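PDB 2V4V: GH59 galactosidase from Clostridium cellulolyticum, which binds xylose through the family 6 carbohydrate-binding module described here, while the whole modular enzyme probably hydrolyses plant cell-wall glycans. Local coordinates for residues G64-R69 with Y118-N123; V33-Y38 with V111-S116; Q54-S59 with L122-F127. One frame throughout, in Å; residues are numbered along the deposited sequence.

How the contacts relate
Contact 1 joins the two sheets of this beta-sandwich module across its hydrophobic centre, and no hydrogen bond crosses it. Contact 3 lies within one of those sheets: it pairs 54-59 with 122-127 by backbone bonds, packs one face into the same interior and turns the other, more polar face outward. The two share Leu122 and Asn123, the latter a sodium ligand. Contact 2 belongs nearer the surface, where the turn of 33-38 is bonded to the end of strand 105-113, a neighbour of strand 64-70. Phe112 of contact 2 meets Phe120 of contact 1, whereas contacts 2 and 3 do not touch.

Contact 1: G64-R69 with Y118-N123; sequences GNIEIR and YLFNLN. With NA (sodium ion), chain C; XYP (beta-D-xylopyranose), chain B.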
loop_
_atom_site.group_PDB
_atom_site.type_symbol
_atom_site.label_atom_id
_atom_site.label_comp_id
_atom_site.label_asym_id
_atom_site.label_seq_id
_atom_site.Cartn_x
_atom_site.Cartn_y
_atom_site.Cartn_z
ATOM N N GLY A 64 -7.686 8.289 1.453
ATOM C CA GLY A 64 -7.390 8.425 0.031
ATOM C C GLY A 64 -7.460 7.032 -0.559
ATOM O O GLY A 64 -8.168 6.179 -0.015
ATOM N N ASN A 65 -6.741 6.802 -1.655
ATOM C CA ASN A 65 -6.745 5.483 -2.320
ATOM C C ASN A 65 -5.306 5.000 -2.503
ATOM O O ASN A 65 -4.401 5.807 -2.699
ATOM C CB ASN A 65 -7.336 5.555 -3.745
ATOM C CG ASN A 65 -8.865 5.695 -3.751
ATOM O OD1 ASN A 65 -9.557 5.314 -2.786
ATOM N ND2 ASN A 65 -9.396 6.221 -4.877
ATOM N N ILE A 66 -5.134 3.670 -2.422
ATOM C CA ILE A 66 -3.862 3.029 -2.784
ATOM C C ILE A 66 -4.105 2.357 -4.116
ATOM O O ILE A 66 -4.844 1.392 -4.194
ATOM C CB ILE A 66 -3.420 1.951 -1.766
ATOM C CG1 ILE A 66 -3.339 2.532 -0.339
ATOM C CG2 ILE A 66 -2.099 1.306 -2.226
ATOM C CD1 ILE A 66 -3.051 1.496 0.738
ATOM N N GLU A 67 -3.546 2.922 -5.171
ATOM C CA GLU A 67 -3.629 2.294 -6.479
ATOM C C GLU A 67 -2.552 1.241 -6.560
ATOM O O GLU A 67 -1.372 1.521 -6.279
ATOM C CB GLU A 67 -3.450 3.328 -7.593
ATOM C CG GLU A 67 -4.700 4.206 -7.755
ATOM C CD GLU A 67 -4.605 5.215 -8.914
ATOM O OE1 GLU A 67 -3.520 5.382 -9.467
ATOM O OE2 GLU A 67 -5.647 5.843 -9.223
ATOM N N ILE A 68 -2.939 0.031 -6.946
ATOM C CA ILE A 68 -1.968 -1.050 -6.988
ATOM C C ILE A 68 -1.628 -1.269 -8.468
ATOM O O ILE A 68 -2.475 -1.775 -9.212
ATOM C CB ILE A 68 -2.561 -2.363 -6.446
ATOM C CG1 ILE A 68 -3.057 -2.180 -5.006
ATOM C CG2 ILE A 68 -1.529 -3.488 -6.460
ATOM C CD1 ILE A 68 -4.168 -3.155 -4.626
ATOM N N ARG A 69 -0.385 -0.909 -8.854
ATOM C CA ARG A 69 -0.001 -0.918 -10.250
ATOM C C ARG A 69 1.210 -1.844 -10.451
ATOM O O ARG A 69 2.018 -2.030 -9.543
ATOM C CB ARG A 69 0.361 0.502 -10.705
ATOM C CG ARG A 69 -0.908 1.386 -10.837
ATOM C CD ARG A 69 -0.590 2.825 -11.243
ATOM N NE ARG A 69 -1.807 3.621 -11.273
ATOM C CZ ARG A 69 -2.692 3.624 -12.277
ATOM N NH1 ARG A 69 -2.506 2.871 -13.385
ATOM N NH2 ARG A 69 -3.787 4.407 -12.185
ATOM N N TYR A 118 -1.970 15.371 3.787
ATOM C CA TYR A 118 -1.477 14.017 3.986
ATOM C C TYR A 118 -2.645 13.039 3.962
ATOM O O TYR A 118 -3.757 13.357 4.446
ATOM C CB TYR A 118 -0.809 13.952 5.317
ATOM C CG TYR A 118 0.429 14.787 5.413
ATOM C CD1 TYR A 118 1.577 14.491 4.666
ATOM C CD2 TYR A 118 0.492 15.840 6.323
ATOM C CE1 TYR A 118 2.736 15.258 4.795
ATOM C CE2 TYR A 118 1.658 16.597 6.466
ATOM C CZ TYR A 118 2.780 16.285 5.720
ATOM O OH TYR A 118 3.934 17.037 5.871
ATOM N N LEU A 119 -2.389 11.860 3.391
ATOM C CA LEU A 119 -3.479 10.926 3.140
ATOM C C LEU A 119 -3.628 9.832 4.228
ATOM O O LEU A 119 -4.722 9.674 4.842
ATOM C CB LEU A 119 -3.305 10.269 1.762
ATOM C CG LEU A 119 -3.151 11.263 0.597
ATOM C CD1 LEU A 119 -3.042 10.462 -0.637
ATOM C CD2 LEU A 119 -4.269 12.263 0.453
ATOM N N PHE A 120 -2.574 9.039 4.424
ATOM C CA PHE A 120 -2.646 7.952 5.425
ATOM C C PHE A 120 -1.217 7.468 5.646
ATOM O O PHE A 120 -0.285 7.884 4.890
ATOM C CB PHE A 120 -3.505 6.764 4.913
ATOM C CG PHE A 120 -3.274 6.427 3.417
ATOM C CD1 PHE A 120 -2.137 5.737 2.979
ATOM C CD2 PHE A 120 -4.186 6.899 2.446
ATOM C CE1 PHE A 120 -1.944 5.511 1.580
ATOM C CE2 PHE A 120 -4.007 6.669 1.082
ATOM C CZ PHE A 120 -2.902 5.968 0.657
ATOM N N ASN A 121 -1.046 6.696 6.726
ATOM C CA ASN A 121 0.222 5.990 7.027
ATOM C C ASN A 121 -0.015 4.498 6.730
ATOM O O ASN A 121 -1.131 3.983 6.980
ATOM C CB ASN A 121 0.588 6.138 8.514
ATOM C CG ASN A 121 0.970 7.545 8.897
ATOM O OD1 ASN A 121 0.922 7.938 10.101
ATOM N ND2 ASN A 121 1.307 8.334 7.897
ATOM N N LEU A 122 1.030 3.811 6.245
ATOM C CA LEU A 122 0.887 2.393 5.847
ATOM C C LEU A 122 1.888 1.597 6.657
ATOM O O LEU A 122 3.076 1.868 6.582
ATOM C CB LEU A 122 1.153 2.224 4.328
ATOM C CG LEU A 122 1.189 0.810 3.758
ATOM C CD1 LEU A 122 -0.225 0.144 3.824
ATOM C CD2 LEU A 122 1.627 0.935 2.297
ATOM N N ASN A 123 1.388 0.628 7.430
ATOM C CA ASN A 123 2.242 -0.195 8.261
ATOM C C ASN A 123 2.757 -1.424 7.488
ATOM O O ASN A 123 3.963 -1.647 7.335
ATOM C CB ASN A 123 1.447 -0.591 9.520
ATOM C CG ASN A 123 2.234 -1.464 10.482
ATOM O OD1 ASN A 123 3.410 -1.812 10.244
ATOM N ND2 ASN A 123 1.584 -1.842 11.592
HETATM NA NA NA C . 5.565 -1.720 9.111
HETATM O O1 XYP B . 3.202 14.922 11.340
HETATM C C1 XYP B . 3.175 13.932 10.324
HETATM C C2 XYP B . 2.997 12.602 11.042
HETATM C C3 XYP B . 2.912 11.475 10.028
HETATM C C4 XYP B . 1.896 11.815 8.940
HETATM C C5 XYP B . 2.142 13.228 8.393
HETATM O O2 XYP B . 4.111 12.289 11.869
HETATM O O3 XYP B . 2.567 10.254 10.661
HETATM O O4 XYP B . 1.978 10.911 7.863
HETATM O O5 XYP B . 2.130 14.155 9.455
HETATM O O HOH W 1 7.292 -2.624 10.637
#
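Phe120 projects from one sheet of the sandwich toward strand 64-70 of the other, and its ring tip carries the contact. CZ lies 3.6 Å from CG1 of Ile66, an oblique approach in which the two side chains cross at a slant. The near edge of the ring runs along the backbone of Gly64 and Asn65: CE2 is 3.8 Å from Gly64 C, and CZ is 3.7 Å from Asn65 O, which lies close to the ring plane. With CG set between its own backbone N and carbonyl carbon (chi1 41°), Phe120 turns its ring toward strand 64-70. Gly64 has no side chain to obstruct it. Beyond the ring, Ile66 CD1 makes a looser approach to Leu122 CD1, at 4.4 Å. Phe112 meets the Phe120 ring with its own plane nearly perpendicular.

Glu67 and Arg69, farther along the same strand, are partly exposed. Arg69 grips Glu67 side-on, NE and NH2 both going to the single oxygen OE1, 3.0 Å from NE and 2.9 Å from NH2. Both nitrogens come from the same face of the carboxylate, well above its plane, while OE1 stays in the guanidinium plane; Lys113 adds a second salt bridge to that oxygen. At the far end of 118-123, Tyr118 lays one ring face against the bound xylose, whose C5 is 3.7 Å from Tyr118 CD2 and sits over the ring centre. Asn121 is beside the same sugar, and Glu21 and Phe32 bond to it as well.

With no hydrogen bond crossing between the segments, the contact is van der Waals packing, of side chains and of the ring against backbone, and 118-123 passes directly from that interior to the sugar pocket, where a tyrosine ring face and polar groups meet the sugar.

Contact 2: V33-Y38 with V111-S116; sequences VENGDY and VFKGDS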
loop_
_atom_site.group_PDB
_atom_site.type_symbol
_atom_site.label_atom_id
_atom_site.label_comp_id
_atom_site.label_asym_id
_atom_site.label_seq_id
_atom_site.Cartn_x
_atom_site.Cartn_y
_atom_site.Cartn_z
ATOM N N VAL A 33 2.584 10.902 3.374
ATOM C CA VAL A 33 2.048 10.494 2.065
ATOM C C VAL A 33 1.150 11.593 1.535
ATOM O O VAL A 33 0.135 11.950 2.167
ATOM C CB VAL A 33 1.228 9.222 2.245
ATOM C CG1 VAL A 33 0.521 8.874 0.949
ATOM C CG2 VAL A 33 2.135 8.065 2.741
ATOM N N GLU A 34 1.529 12.087 0.352
ATOM C CA GLU A 34 0.711 13.052 -0.362
ATOM C C GLU A 34 0.369 12.509 -1.751
ATOM O O GLU A 34 1.006 11.545 -2.251
ATOM C CB GLU A 34 1.425 14.407 -0.509
ATOM C CG GLU A 34 1.640 15.069 0.836
ATOM C CD GLU A 34 2.260 16.441 0.688
ATOM O OE1 GLU A 34 1.517 17.400 0.306
ATOM O OE2 GLU A 34 3.472 16.576 0.966
ATOM N N ASN A 35 -0.673 13.108 -2.334
ATOM C CA ASN A 35 -1.114 12.631 -3.651
ATOM C C ASN A 35 0.062 12.524 -4.640
ATOM O O ASN A 35 0.829 13.479 -4.771
ATOM C CB ASN A 35 -2.130 13.604 -4.218
ATOM C CG ASN A 35 -2.660 13.166 -5.571
ATOM O OD1 ASN A 35 -3.450 12.217 -5.658
ATOM N ND2 ASN A 35 -2.309 13.933 -6.629
ATOM N N GLY A 36 0.195 11.373 -5.296
ATOM C CA GLY A 36 1.265 11.169 -6.254
ATOM C C GLY A 36 2.476 10.417 -5.699
ATOM O O GLY A 36 3.305 9.901 -6.465
ATOM N N ASP A 37 2.604 10.338 -4.368
ATOM C CA ASP A 37 3.736 9.607 -3.778
ATOM C C ASP A 37 3.550 8.117 -4.052
ATOM O O ASP A 37 2.446 7.692 -4.370
ATOM C CB ASP A 37 3.795 9.860 -2.261
ATOM C CG ASP A 37 4.206 11.306 -1.891
ATOM O OD1 ASP A 37 4.718 12.078 -2.782
ATOM O OD2 ASP A 37 3.990 11.619 -0.678
ATOM N N TYR A 38 4.624 7.329 -3.951
ATOM C CA TYR A 38 4.456 5.880 -4.089
ATOM C C TYR A 38 5.600 5.107 -3.450
ATOM O O TYR A 38 6.655 5.668 -3.154
ATOM C CB TYR A 38 4.288 5.488 -5.565
ATOM C CG TYR A 38 5.483 5.804 -6.438
ATOM C CD1 TYR A 38 6.601 4.962 -6.491
ATOM C CD2 TYR A 38 5.465 6.935 -7.244
ATOM C CE1 TYR A 38 7.693 5.267 -7.334
ATOM C CE2 TYR A 38 6.547 7.236 -8.104
ATOM C CZ TYR A 38 7.643 6.403 -8.137
ATOM O OH TYR A 38 8.682 6.771 -9.007
ATOM N N VAL A 111 0.641 3.333 -5.311
ATOM C CA VAL A 111 0.625 4.723 -5.726
ATOM C C VAL A 111 -0.507 5.410 -4.969
ATOM O O VAL A 111 -1.657 4.963 -4.986
ATOM C CB VAL A 111 0.440 4.884 -7.253
ATOM C CG1 VAL A 111 0.489 6.375 -7.639
ATOM C CG2 VAL A 111 1.538 4.094 -8.009
ATOM N N PHE A 112 -0.164 6.456 -4.213
ATOM C CA PHE A 112 -1.107 6.993 -3.234
ATOM C C PHE A 112 -1.804 8.193 -3.831
ATOM O O PHE A 112 -1.154 9.152 -4.254
ATOM C CB PHE A 112 -0.335 7.374 -1.956
ATOM C CG PHE A 112 0.555 6.247 -1.449
ATOM C CD1 PHE A 112 -0.001 4.965 -1.244
ATOM C CD2 PHE A 112 1.900 6.449 -1.212
ATOM C CE1 PHE A 112 0.810 3.894 -0.798
ATOM C CE2 PHE A 112 2.730 5.420 -0.741
ATOM C CZ PHE A 112 2.182 4.129 -0.530
ATOM N N LYS A 113 -3.137 8.140 -3.860
ATOM C CA LYS A 113 -3.881 9.205 -4.523
ATOM C C LYS A 113 -4.989 9.743 -3.622
ATOM O O LYS A 113 -5.599 8.991 -2.855
ATOM C CB LYS A 113 -4.505 8.676 -5.825
ATOM C CG LYS A 113 -3.480 8.179 -6.841
ATOM C CD LYS A 113 -2.749 9.315 -7.535
ATOM C CE LYS A 113 -1.978 8.850 -8.800
ATOM N NZ LYS A 113 -2.746 8.064 -9.859
ATOM N N GLY A 114 -5.259 11.040 -3.704
ATOM C CA GLY A 114 -6.375 11.551 -2.927
ATOM C C GLY A 114 -6.499 13.054 -3.041
ATOM O O GLY A 114 -6.019 13.662 -3.994
ATOM N N ASP A 115 -7.095 13.611 -2.002
ATOM C CA ASP A 115 -7.329 15.039 -1.833
ATOM C C ASP A 115 -5.983 15.713 -1.489
ATOM O O ASP A 115 -4.895 15.088 -1.557
ATOM C CB ASP A 115 -8.366 15.195 -0.685
ATOM C CG ASP A 115 -9.213 16.455 -0.787
ATOM O OD1 ASP A 115 -8.654 17.521 -1.129
ATOM O OD2 ASP A 115 -10.449 16.372 -0.491
ATOM N N SER A 116 -6.051 16.995 -1.146
ATOM C CA SER A 116 -4.883 17.763 -0.687
ATOM C C SER A 116 -4.453 17.241 0.705
ATOM O O SER A 116 -5.234 16.579 1.416
ATOM C CB SER A 116 -5.335 19.219 -0.501
ATOM O OG SER A 116 -6.429 19.240 0.441
HETATM O O HOH W 2 -2.187 15.201 -1.152
#
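The backbone of 33-38 makes a type II turn from Glu34 to Asp37, and its end, 36-38, lies antiparallel to 111-112, with Gly36 N giving Phe112 O a bond of 2.8 Å, Phe112 N giving Asp37 O one of 2.9 Å, and Tyr38 facing Val111 in a non-hydrogen-bonded pair. The Asn35 side chain adds a third bond. Its CG is anti to the backbone N (chi1 -179°), which brings OD1 over to accept from Gly114 N at 2.9 Å, the donor tilted modestly from the carbonyl plane. A water bridges Asn35 N and Asp115 O alongside. The turn is also braced internally, since Asp37 OD2 takes the N-H of Glu34 at 2.7 Å from above the carboxylate plane.

On the inner side, Val33 CG1 presses on Phe112 CB at 3.4 Å, the two side chains crossing at about a right angle. The Phe112 ring lies obliquely against Val33 CG1, Asp37 O and Tyr38 CA, the last 3.8 Å from Phe112 CE2.

Strand 105-113 continues this pairing on its other edge, where Val111 and Lys113 bond to the backbone of strand 64-70, while Tyr38 bonds to Ser16 and begins strand 38-48.

Contact 3: Q54-S59 with L122-F127; sequences QARVAS and LNWFTF. With NA (sodium ion), chain C.
Leu122 packs against Ala55 and Val57 on the buried interior face of this antiparallel pair: its CD1 is 3.7 Å from Ala55 CB and 3.8 Å from Val57 CG1. Phe125 shares that face, its CB near Ala55, and Leu110 of the other sheet packs on both Leu122 and Phe125.

The opposite face is partly exposed, yet close-packed where Arg56 sets CB over the five-membered ring of Trp124, 3.6 Å from its centroid, a CH-pi contact. Bent at chi2 (70°), the chain then carries the guanidinium away, its plane only 12° from that of the indole, to salt bridges with Glu25 and Asp94. Gln54 lies side by side with Thr126, OE1 3.5 Å from CG2; packing is loose where Gln54 NE2 passes Trp124 CH2 obliquely at 4.1 Å.

Between the faces, Gln54 and Thr126 exchange two backbone bonds. Arg56 N donates to Trp124 O, but Arg56 O takes the N-H of Asn123 at 2.8 Å, so Asn123 and Trp124 together stand opposite Arg56: a beta bulge.

At the bulge Asn123 chelates sodium through O and OD1, each 2.4 Å from the metal; its ND2 bonds to Glu25, which probably helps hold OD1 toward the ion. The Glu8 and Glu10 carboxylates, the backbone O of Glu28 and a water complete the site. The ion therefore ties this strand to the chain's N-terminal part, and the two carboxylates probably offset its positive charge.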
loop_
_atom_site.group_PDB
_atom_site.type_symbol
_atom_site.label_atom_id
_atom_site.label_comp_id
_atom_site.label_asym_id
_atom_site.label_seq_id
_atom_site.Cartn_x
_atom_site.Cartn_y
_atom_site.Cartn_z
ATOM N N GLN A 54 -5.053 -6.382 1.350
ATOM C CA GLN A 54 -5.332 -5.902 2.696
ATOM C C GLN A 54 -4.177 -5.019 3.103
ATOM O O GLN A 54 -3.007 -5.431 3.007
ATOM C CB GLN A 54 -5.481 -7.109 3.636
ATOM C CG GLN A 54 -5.742 -6.799 5.108
ATOM C CD GLN A 54 -5.582 -8.039 5.993
ATOM O OE1 GLN A 54 -5.008 -9.061 5.571
ATOM N NE2 GLN A 54 -6.041 -7.938 7.239
ATOM N N ALA A 55 -4.500 -3.802 3.545
ATOM C CA ALA A 55 -3.456 -2.880 4.011
ATOM C C ALA A 55 -3.756 -2.393 5.427
ATOM O O ALA A 55 -4.912 -2.091 5.758
ATOM C CB ALA A 55 -3.374 -1.683 3.079
ATOM N N ARG A 56 -2.692 -2.333 6.246
ATOM C CA ARG A 56 -2.833 -1.863 7.635
ATOM C C ARG A 56 -2.500 -0.365 7.671
ATOM O O ARG A 56 -1.358 -0.004 7.443
ATOM C CB ARG A 56 -1.877 -2.666 8.532
ATOM C CG ARG A 56 -2.034 -2.416 10.002
ATOM C CD ARG A 56 -3.370 -3.008 10.490
ATOM N NE ARG A 56 -3.518 -2.719 11.915
ATOM C CZ ARG A 56 -4.625 -2.958 12.622
ATOM N NH1 ARG A 56 -5.691 -3.527 12.034
ATOM N NH2 ARG A 56 -4.658 -2.616 13.912
ATOM N N VAL A 57 -3.520 0.464 7.862
ATOM C CA VAL A 57 -3.406 1.903 7.599
ATOM C C VAL A 57 -3.981 2.766 8.713
ATOM O O VAL A 57 -4.881 2.329 9.453
ATOM C CB VAL A 57 -4.163 2.294 6.325
ATOM C CG1 VAL A 57 -3.374 1.860 5.060
ATOM C CG2 VAL A 57 -5.569 1.682 6.348
ATOM N N ALA A 58 -3.447 3.977 8.843
ATOM C CA ALA A 58 -3.941 4.950 9.830
ATOM C C ALA A 58 -4.101 6.303 9.119
ATOM O O ALA A 58 -3.376 6.586 8.143
ATOM C CB ALA A 58 -2.943 5.126 10.972
ATOM N N SER A 59 -5.041 7.139 9.583
ATOM C CA SER A 59 -5.089 8.474 8.997
ATOM C C SER A 59 -5.814 9.445 9.904
ATOM O O SER A 59 -6.957 9.134 10.355
ATOM C CB SER A 59 -5.868 8.459 7.663
ATOM O OG SER A 59 -6.086 9.782 7.211
ATOM N N LEU A 122 1.030 3.811 6.245
ATOM C CA LEU A 122 0.887 2.393 5.847
ATOM C C LEU A 122 1.888 1.597 6.657
ATOM O O LEU A 122 3.076 1.868 6.582
ATOM C CB LEU A 122 1.153 2.224 4.328
ATOM C CG LEU A 122 1.189 0.810 3.758
ATOM C CD1 LEU A 122 -0.225 0.144 3.824
ATOM C CD2 LEU A 122 1.627 0.935 2.297
ATOM N N ASN A 123 1.388 0.628 7.430
ATOM C CA ASN A 123 2.242 -0.195 8.261
ATOM C C ASN A 123 2.757 -1.424 7.488
ATOM O O ASN A 123 3.963 -1.647 7.335
ATOM C CB ASN A 123 1.447 -0.591 9.520
ATOM C CG ASN A 123 2.234 -1.464 10.482
ATOM O OD1 ASN A 123 3.410 -1.812 10.244
ATOM N ND2 ASN A 123 1.584 -1.842 11.592
ATOM N N TRP A 124 1.829 -2.190 6.917
ATOM C CA TRP A 124 2.162 -3.388 6.139
ATOM C C TRP A 124 0.981 -3.688 5.207
ATOM O O TRP A 124 -0.064 -3.076 5.330
ATOM C CB TRP A 124 2.498 -4.592 7.053
ATOM C CG TRP A 124 1.436 -4.983 8.026
ATOM C CD1 TRP A 124 1.356 -4.603 9.339
ATOM C CD2 TRP A 124 0.287 -5.808 7.786
ATOM N NE1 TRP A 124 0.254 -5.136 9.939
ATOM C CE2 TRP A 124 -0.416 -5.900 9.009
ATOM C CE3 TRP A 124 -0.174 -6.538 6.673
ATOM C CZ2 TRP A 124 -1.600 -6.638 9.140
ATOM C CZ3 TRP A 124 -1.366 -7.255 6.795
ATOM C CH2 TRP A 124 -2.045 -7.315 8.032
ATOM N N PHE A 125 1.182 -4.589 4.243
ATOM C CA PHE A 125 0.049 -4.998 3.428
ATOM C C PHE A 125 0.288 -6.443 3.021
ATOM O O PHE A 125 1.387 -7.008 3.191
ATOM C CB PHE A 125 -0.060 -4.115 2.179
ATOM C CG PHE A 125 1.187 -4.132 1.334
ATOM C CD1 PHE A 125 1.224 -4.950 0.215
ATOM C CD2 PHE A 125 2.292 -3.335 1.632
ATOM C CE1 PHE A 125 2.339 -5.003 -0.593
ATOM C CE2 PHE A 125 3.418 -3.395 0.833
ATOM C CZ PHE A 125 3.435 -4.201 -0.272
ATOM N N THR A 126 -0.753 -7.021 2.440
ATOM C CA THR A 126 -0.611 -8.385 1.888
ATOM C C THR A 126 -1.672 -8.616 0.819
ATOM O O THR A 126 -2.676 -7.864 0.756
ATOM C CB THR A 126 -0.781 -9.483 3.000
ATOM O OG1 THR A 126 -0.397 -10.783 2.502
ATOM C CG2 THR A 126 -2.230 -9.486 3.547
ATOM N N PHE A 127 -1.465 -9.624 -0.039
ATOM C CA PHE A 127 -2.539 -10.031 -0.947
ATOM C C PHE A 127 -3.185 -11.341 -0.459
ATOM O O PHE A 127 -2.568 -12.117 0.279
ATOM C CB PHE A 127 -2.019 -10.259 -2.355
ATOM C CG PHE A 127 -1.560 -9.005 -3.023
ATOM C CD1 PHE A 127 -2.426 -8.312 -3.878
ATOM C CD2 PHE A 127 -0.266 -8.499 -2.812
ATOM C CE1 PHE A 127 -2.001 -7.142 -4.530
ATOM C CE2 PHE A 127 0.188 -7.343 -3.476
ATOM C CZ PHE A 127 -0.690 -6.641 -4.305
HETATM NA NA NA C . 5.565 -1.720 9.111
HETATM O O HOH W 1 7.292 -2.624 10.637
#